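Local coordinates for Hsc70 cochaperone (SGT) (Aspergillus fumigatus, PDB 3SZ7), which acts as a co-chaperone that binds Hsc-family chaperones and tail-anchored proteins destined for the endoplasmic reticulum, directing the latter to the GET pathway through Get4 and Get5, at residues K29-Y34 with S49-A54; K63-A68 with S83-A88. All blocks are in the same frame, centred on the assembly; numbering follows the deposited sequence.

Contact 1: K29-Y34 with S49-A54; sequences KAIDLY and SNRAAA
Tyr34 and Ala54 are the two bumps that mesh where the second helix of one predicted tetratricopeptide repeat packs on the first helix of the next, the stacking step of the TPR superhelix. The segments run nearly antiparallel, at 162°, with axes 8.9 Å apart. Ala54 CB enters the hollow on 29-34 between Ala30 and Ile31 and touches Ile31 CG1 at 3.6 Å; Ala30 CB sits slightly farther off, at 4.1 Å. The same methyl lies near the plane of the Tyr34 ring, at its edge. Tyr34 in turn fills the hollow along the Asn50-Arg51 backbone. With CG anti to its own carbonyl carbon (chi1 -70°), the ring slants across that backbone, and CD2 comes within 3.5 Å of Arg51 CA. One face receives Asn50 CB in a CH-pi contact, 3.7 Å from the centroid and 17° off the normal. The phenol OH is hydrogen-bonded to Asn19 of helix 9-23. At the root of the tyrosine side chain, Arg51 CB packs against Tyr34 CB, and the guanidinium goes on to Asp67 and Thr35. On the way, Arg51 CD passes 3.9 Å from the carbonyl oxygen of Ile31.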
ATOM      1  N   LYS A  29       3.551 -10.838 -15.806  1.00 25.46           N
ATOM      2  CA  LYS A  29       4.598 -10.361 -16.703  1.00 25.66           C
ATOM      3  C   LYS A  29       5.237  -9.097 -16.149  1.00 23.48           C
ATOM      4  O   LYS A  29       6.452  -8.929 -16.228  1.00 27.15           O
ATOM      5  CB  LYS A  29       4.051 -10.093 -18.104  1.00 24.96           C
ATOM      6  CG  LYS A  29       3.751 -11.347 -18.905  1.00 40.89           C
ATOM      7  CD  LYS A  29       3.319 -10.998 -20.322  1.00 49.01           C
ATOM      8  CE  LYS A  29       3.079 -12.249 -21.151  1.00 49.04           C
ATOM      9  NZ  LYS A  29       2.679 -11.902 -22.539  1.00 48.26           N
ATOM     10  N   ALA A  30       4.414  -8.203 -15.603  1.00 24.08           N
ATOM     11  CA  ALA A  30       4.923  -6.962 -15.027  1.00 26.96           C
ATOM     12  C   ALA A  30       5.903  -7.281 -13.913  1.00 24.84           C
ATOM     13  O   ALA A  30       7.001  -6.728 -13.855  1.00 21.78           O
ATOM     14  CB  ALA A  30       3.780  -6.108 -14.497  1.00 26.99           C
ATOM     15  N   ILE A  31       5.496  -8.183 -13.028  1.00 23.23           N
ATOM     16  CA  ILE A  31       6.364  -8.626 -11.943  1.00 23.70           C
ATOM     17  C   ILE A  31       7.703  -9.129 -12.482  1.00 24.03           C
ATOM     18  O   ILE A  31       8.754  -8.813 -11.935  1.00 24.78           O
ATOM     19  CB  ILE A  31       5.691  -9.721 -11.103  1.00 22.75           C
ATOM     20  CG1 ILE A  31       4.508  -9.131 -10.323  1.00 19.72           C
ATOM     21  CG2 ILE A  31       6.696 -10.361 -10.159  1.00 26.20           C
ATOM     22  CD1 ILE A  31       3.559 -10.168  -9.782  1.00 21.40           C
ATOM     23  N   ASP A  32       7.669  -9.906 -13.560  1.00 22.16           N
ATOM     24  CA  ASP A  32       8.912 -10.439 -14.111  1.00 27.45           C
ATOM     25  C   ASP A  32       9.787  -9.354 -14.730  1.00 33.14           C
ATOM     26  O   ASP A  32      11.006  -9.373 -14.565  1.00 28.04           O
ATOM     27  CB  ASP A  32       8.660 -11.553 -15.128  1.00 28.90           C
ATOM     28  CG  ASP A  32       9.951 -12.196 -15.605  1.00 41.28           C
ATOM     29  OD1 ASP A  32      10.587 -12.913 -14.803  1.00 43.86           O
ATOM     30  OD2 ASP A  32      10.336 -11.983 -16.772  1.00 37.96           O
ATOM     31  N   LEU A  33       9.165  -8.410 -15.432  1.00 21.52           N
ATOM     32  CA  LEU A  33       9.894  -7.316 -16.072  1.00 24.84           C
ATOM     33  C   LEU A  33      10.520  -6.349 -15.064  1.00 27.65           C
ATOM     34  O   LEU A  33      11.647  -5.884 -15.251  1.00 25.27           O
ATOM     35  CB  LEU A  33       8.973  -6.560 -17.031  1.00 28.49           C
ATOM     36  CG  LEU A  33       8.588  -7.342 -18.296  1.00 28.22           C
ATOM     37  CD1 LEU A  33       7.346  -6.755 -18.951  1.00 30.11           C
ATOM     38  CD2 LEU A  33       9.758  -7.374 -19.269  1.00 32.21           C
ATOM     39  N   TYR A  34       9.789  -6.043 -13.999  1.00 21.88           N
ATOM     40  CA  TYR A  34      10.316  -5.180 -12.951  1.00 21.96           C
ATOM     41  C   TYR A  34      11.464  -5.883 -12.239  1.00 24.39           C
ATOM     42  O   TYR A  34      12.435  -5.248 -11.820  1.00 22.92           O
ATOM     43  CB  TYR A  34       9.222  -4.842 -11.936  1.00 18.30           C
ATOM     44  CG  TYR A  34       8.139  -3.923 -12.452  1.00 21.40           C
ATOM     45  CD1 TYR A  34       8.428  -2.889 -13.334  1.00 23.49           C
ATOM     46  CD2 TYR A  34       6.821  -4.083 -12.041  1.00 20.37           C
ATOM     47  CE1 TYR A  34       7.432  -2.044 -13.797  1.00 23.30           C
ATOM     48  CE2 TYR A  34       5.821  -3.245 -12.497  1.00 20.67           C
ATOM     49  CZ  TYR A  34       6.128  -2.232 -13.371  1.00 17.36           C
ATOM     50  OH  TYR A  34       5.124  -1.402 -13.811  1.00 21.65           O
ATOM     51  N   SER A  49       8.776   0.038  -6.070  1.00 17.69           N
ATOM     52  CA  SER A  49       7.416   0.503  -5.826  1.00 16.14           C
ATOM     53  C   SER A  49       6.499   0.110  -6.973  1.00 15.52           C
ATOM     54  O   SER A  49       5.319  -0.159  -6.762  1.00 14.80           O
ATOM     55  CB  SER A  49       7.383   2.006  -5.581  1.00 21.83           C
ATOM     56  OG  SER A  49       8.168   2.327  -4.442  1.00 32.82           O
ATOM     57  N   ASN A  50       7.050   0.055  -8.182  1.00 19.24           N
ATOM     58  CA  ASN A  50       6.302  -0.475  -9.315  1.00 14.46           C
ATOM     59  C   ASN A  50       5.993  -1.965  -9.172  1.00 20.52           C
ATOM     60  O   ASN A  50       4.871  -2.388  -9.420  1.00 19.26           O
ATOM     61  CB  ASN A  50       7.015  -0.185 -10.640  1.00 16.97           C
ATOM     62  CG  ASN A  50       6.827   1.249 -11.102  1.00 24.32           C
ATOM     63  OD1 ASN A  50       6.172   2.050 -10.434  1.00 24.45           O
ATOM     64  ND2 ASN A  50       7.413   1.584 -12.244  1.00 25.20           N
ATOM     65  N   ARG A  51       6.976  -2.760  -8.762  1.00 17.54           N
ATOM     66  CA  ARG A  51       6.725  -4.183  -8.564  1.00 14.22           C
ATOM     67  C   ARG A  51       5.719  -4.402  -7.434  1.00 18.70           C
ATOM     68  O   ARG A  51       4.921  -5.340  -7.473  1.00 19.21           O
ATOM     69  CB  ARG A  51       8.018  -4.968  -8.303  1.00 17.97           C
ATOM     70  CG  ARG A  51       7.825  -6.474  -8.450  1.00 19.70           C
ATOM     71  CD  ARG A  51       9.133  -7.251  -8.415  1.00 19.43           C
ATOM     72  NE  ARG A  51       9.805  -7.124  -7.127  1.00 22.33           N
ATOM     73  CZ  ARG A  51      10.948  -7.728  -6.822  1.00 21.46           C
ATOM     74  NH1 ARG A  51      11.548  -8.512  -7.714  1.00 23.58           N
ATOM     75  NH2 ARG A  51      11.490  -7.551  -5.623  1.00 24.80           N
ATOM     76  N   ALA A  52       5.764  -3.534  -6.428  1.00 15.51           N
ATOM     77  CA  ALA A  52       4.783  -3.581  -5.342  1.00 18.07           C
ATOM     78  C   ALA A  52       3.368  -3.390  -5.876  1.00 19.90           C
ATOM     79  O   ALA A  52       2.437  -4.053  -5.428  1.00 17.41           O
ATOM     80  CB  ALA A  52       5.097  -2.535  -4.275  1.00 16.54           C
ATOM     81  N   ALA A  53       3.207  -2.487  -6.838  1.00 15.93           N
ATOM     82  CA  ALA A  53       1.889  -2.232  -7.411  1.00 17.92           C
ATOM     83  C   ALA A  53       1.380  -3.474  -8.127  1.00 16.79           C
ATOM     84  O   ALA A  53       0.183  -3.792  -8.074  1.00 18.27           O
ATOM     85  CB  ALA A  53       1.937  -1.049  -8.371  1.00 17.04           C
ATOM     86  N   ALA A  54       2.293  -4.173  -8.800  1.00 17.20           N
ATOM     87  CA  ALA A  54       1.943  -5.380  -9.540  1.00 20.30           C
ATOM     88  C   ALA A  54       1.578  -6.515  -8.588  1.00 18.02           C
ATOM     89  O   ALA A  54       0.637  -7.277  -8.841  1.00 21.70           O
ATOM     90  CB  ALA A  54       3.097  -5.793 -10.458  1.00 22.92           C
TER

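Contact 2: K63-A68 with S83-A88; sequences KAAEDA and SRLGLA
Ala68 CB lies against the backbone of Leu85, 3.5 Å from Leu85 N, and four residues back along its helix Ala64 CB meets Ala88 CB at 3.9 Å. These small side chains form the first shell of a helix-helix interface where the predicted second tetratricopeptide (TPR) repeat, holding 63-68, packs on the predicted third, holding 83-88, helix on helix as in a TPR stack. Ala88 presses its methyl toward the backbone of Ala65, reaching Ala65 N at 3.7 Å, while the Ala65 methyl stands beside it. Leu85 supplies the bulkier projection. Its CG is anti to the backbone N (chi1 -179°), which carries the branch along the flank of the interface, where CD1 rests 3.8 Å from Ala65 O; its CB packs on Ala68 CB.

Alanine methyls at three positions of one helix and one of the other allow a close approach: the axes are 8.4 Å apart and the segments run antiparallel at 154°. The CA atoms of Ala68 and Leu85 are only 5.1 Å from each other. Arg84 adds its CB beside Ala68, but the chain bends at chi2 (-92°) and takes the guanidinium away from 63-68.

In the next shell, that guanidinium goes to helix 45-57, where NE makes a weak hydrogen bond to Ser49 O and the side chain touches Ala53. Ala64 also touches this helix, at Ser56, whereas Leu85 is backed by Ala101 of helix 95-109. The interface thus sits within the helical stack, and five of its six touching residues are buried.

Across the two segments the cohesion is van der Waals contact between aliphatic groups and backbone, without hydrogen bonds or ion pairs. The fit therefore rests on small side chains that let the two backbones come close, with the one charged group among the touching residues, that of Arg84, directed to helix 45-57.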
ATOM      1  N   LYS A  63       3.980  -9.756  -0.436  1.00 19.61           N
ATOM      2  CA  LYS A  63       5.071  -9.450  -1.347  1.00 20.75           C
ATOM      3  C   LYS A  63       5.077  -7.964  -1.689  1.00 18.55           C
ATOM      4  O   LYS A  63       6.142  -7.345  -1.773  1.00 16.89           O
ATOM      5  CB  LYS A  63       4.982 -10.296  -2.619  1.00 19.38           C
ATOM      6  CG  LYS A  63       5.153 -11.793  -2.377  1.00 31.74           C
ATOM      7  CD  LYS A  63       5.687 -12.504  -3.606  1.00 44.55           C
ATOM      8  CE  LYS A  63       7.187 -12.289  -3.754  1.00 49.79           C
ATOM      9  NZ  LYS A  63       7.955 -12.970  -2.674  1.00 55.40           N
ATOM     10  N   ALA A  64       3.888  -7.398  -1.882  1.00 15.96           N
ATOM     11  CA  ALA A  64       3.760  -5.963  -2.120  1.00 14.24           C
ATOM     12  C   ALA A  64       4.354  -5.176  -0.954  1.00 16.97           C
ATOM     13  O   ALA A  64       5.113  -4.225  -1.155  1.00 17.42           O
ATOM     14  CB  ALA A  64       2.286  -5.583  -2.325  1.00 15.48           C
ATOM     15  N   ALA A  65       4.011  -5.579   0.266  1.00 14.58           N
ATOM     16  CA  ALA A  65       4.502  -4.894   1.454  1.00 13.12           C
ATOM     17  C   ALA A  65       6.025  -4.970   1.570  1.00 13.19           C
ATOM     18  O   ALA A  65       6.676  -3.988   1.921  1.00 17.41           O
ATOM     19  CB  ALA A  65       3.840  -5.451   2.710  1.00 14.02           C
ATOM     20  N   GLU A  66       6.597  -6.128   1.268  1.00 14.72           N
ATOM     21  CA  GLU A  66       8.048  -6.261   1.354  1.00 17.34           C
ATOM     22  C   GLU A  66       8.767  -5.366   0.336  1.00 18.77           C
ATOM     23  O   GLU A  66       9.751  -4.714   0.668  1.00 19.96           O
ATOM     24  CB  GLU A  66       8.476  -7.726   1.241  1.00 16.96           C
ATOM     25  CG  GLU A  66       8.029  -8.557   2.439  1.00 24.08           C
ATOM     26  CD  GLU A  66       8.630  -9.949   2.461  1.00 38.22           C
ATOM     27  OE1 GLU A  66       9.109 -10.416   1.404  1.00 39.55           O
ATOM     28  OE2 GLU A  66       8.625 -10.576   3.542  1.00 45.97           O
ATOM     29  N   ASP A  67       8.264  -5.316  -0.894  1.00 14.72           N
ATOM     30  CA  ASP A  67       8.835  -4.413  -1.892  1.00 16.54           C
ATOM     31  C   ASP A  67       8.722  -2.959  -1.448  1.00 20.62           C
ATOM     32  O   ASP A  67       9.697  -2.205  -1.495  1.00 15.30           O
ATOM     33  CB  ASP A  67       8.145  -4.573  -3.245  1.00 16.04           C
ATOM     34  CG  ASP A  67       8.768  -5.659  -4.091  1.00 23.61           C
ATOM     35  OD1 ASP A  67       9.769  -6.269  -3.646  1.00 24.88           O
ATOM     36  OD2 ASP A  67       8.260  -5.895  -5.209  1.00 23.74           O
ATOM     37  N   ALA A  68       7.517  -2.557  -1.045  1.00 15.56           N
ATOM     38  CA  ALA A  68       7.292  -1.180  -0.637  1.00 15.90           C
ATOM     39  C   ALA A  68       8.137  -0.822   0.586  1.00 15.57           C
ATOM     40  O   ALA A  68       8.726   0.254   0.646  1.00 18.14           O
ATOM     41  CB  ALA A  68       5.798  -0.922  -0.382  1.00 14.01           C
ATOM     42  N   SER A  83       2.905   5.246   0.032  1.00 14.60           N
ATOM     43  CA  SER A  83       1.525   5.049  -0.397  1.00 16.43           C
ATOM     44  C   SER A  83       1.274   3.585  -0.746  1.00 13.29           C
ATOM     45  O   SER A  83       0.223   3.030  -0.415  1.00 14.04           O
ATOM     46  CB  SER A  83       1.195   5.946  -1.590  1.00 20.58           C
ATOM     47  OG  SER A  83      -0.174   5.830  -1.931  1.00 23.52           O
ATOM     48  N   ARG A  84       2.242   2.966  -1.420  1.00 12.99           N
ATOM     49  CA  ARG A  84       2.178   1.548  -1.760  1.00 15.83           C
ATOM     50  C   ARG A  84       2.148   0.692  -0.509  1.00 14.21           C
ATOM     51  O   ARG A  84       1.387  -0.266  -0.430  1.00 12.08           O
ATOM     52  CB  ARG A  84       3.395   1.138  -2.585  1.00 17.93           C
ATOM     53  CG  ARG A  84       3.492   1.820  -3.918  1.00 24.21           C
ATOM     54  CD  ARG A  84       2.818   1.005  -4.993  1.00 24.05           C
ATOM     55  NE  ARG A  84       2.949   1.672  -6.278  1.00 19.65           N
ATOM     56  CZ  ARG A  84       1.960   2.307  -6.891  1.00 24.78           C
ATOM     57  NH1 ARG A  84       0.751   2.340  -6.344  1.00 25.56           N
ATOM     58  NH2 ARG A  84       2.175   2.893  -8.058  1.00 29.14           N
ATOM     59  N   LEU A  85       2.994   1.038   0.456  1.00 14.97           N
ATOM     60  CA  LEU A  85       3.072   0.301   1.715  1.00 12.46           C
ATOM     61  C   LEU A  85       1.766   0.419   2.499  1.00 11.63           C
ATOM     62  O   LEU A  85       1.294  -0.549   3.093  1.00 12.34           O
ATOM     63  CB  LEU A  85       4.229   0.827   2.560  1.00 13.86           C
ATOM     64  CG  LEU A  85       4.440   0.134   3.906  1.00 15.12           C
ATOM     65  CD1 LEU A  85       4.540  -1.372   3.709  1.00 12.38           C
ATOM     66  CD2 LEU A  85       5.692   0.673   4.588  1.00 14.12           C
ATOM     67  N   GLY A  86       1.191   1.615   2.495  1.00  8.20           N
ATOM     68  CA  GLY A  86      -0.078   1.849   3.163  1.00 10.32           C
ATOM     69  C   GLY A  86      -1.169   0.951   2.618  1.00 12.56           C
ATOM     70  O   GLY A  86      -1.913   0.335   3.377  1.00 11.27           O
ATOM     71  N   LEU A  87      -1.274   0.874   1.296  1.00  9.46           N
ATOM     72  CA  LEU A  87      -2.309   0.048   0.680  1.00 10.05           C
ATOM     73  C   LEU A  87      -2.068  -1.432   0.954  1.00 10.79           C
ATOM     74  O   LEU A  87      -2.993  -2.170   1.261  1.00 11.66           O
ATOM     75  CB  LEU A  87      -2.393   0.310  -0.827  1.00 10.18           C
ATOM     76  CG  LEU A  87      -3.531  -0.398  -1.565  1.00 14.03           C
ATOM     77  CD1 LEU A  87      -4.876  -0.068  -0.934  1.00 15.38           C
ATOM     78  CD2 LEU A  87      -3.530  -0.008  -3.041  1.00 19.52           C
ATOM     79  N   ALA A  88      -0.822  -1.871   0.831  1.00 11.16           N
ATOM     80  CA  ALA A  88      -0.508  -3.268   1.081  1.00 11.74           C
ATOM     81  C   ALA A  88      -0.859  -3.665   2.514  1.00 12.44           C
ATOM     82  O   ALA A  88      -1.440  -4.727   2.749  1.00 14.64           O
ATOM     83  CB  ALA A  88       0.969  -3.562   0.768  1.00 13.74           C
TER

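How the contacts relate
From the N terminus, helix 27-40 is followed, after a short connection, by helix 45-57, and contact 1 closes this hairpin with 14 residues between its segments. Helix 61-74 follows directly, and contact 2 closes a second hairpin of equal spacing with helix 79-91. The contacts stand in series, neither nested nor crossed, each joining the second helix of one predicted repeat to the first helix of the next. Their centres lie 12 Å apart, and helices 45-57 and 61-74, both in the predicted second repeat, bridge them. A salt bridge from Arg51 NE to Asp67 OD2, at 2.8 Å, links the two contacts directly, and Ala52 O packs against Ala64 CB. Together they tie three successive repeats into one stack.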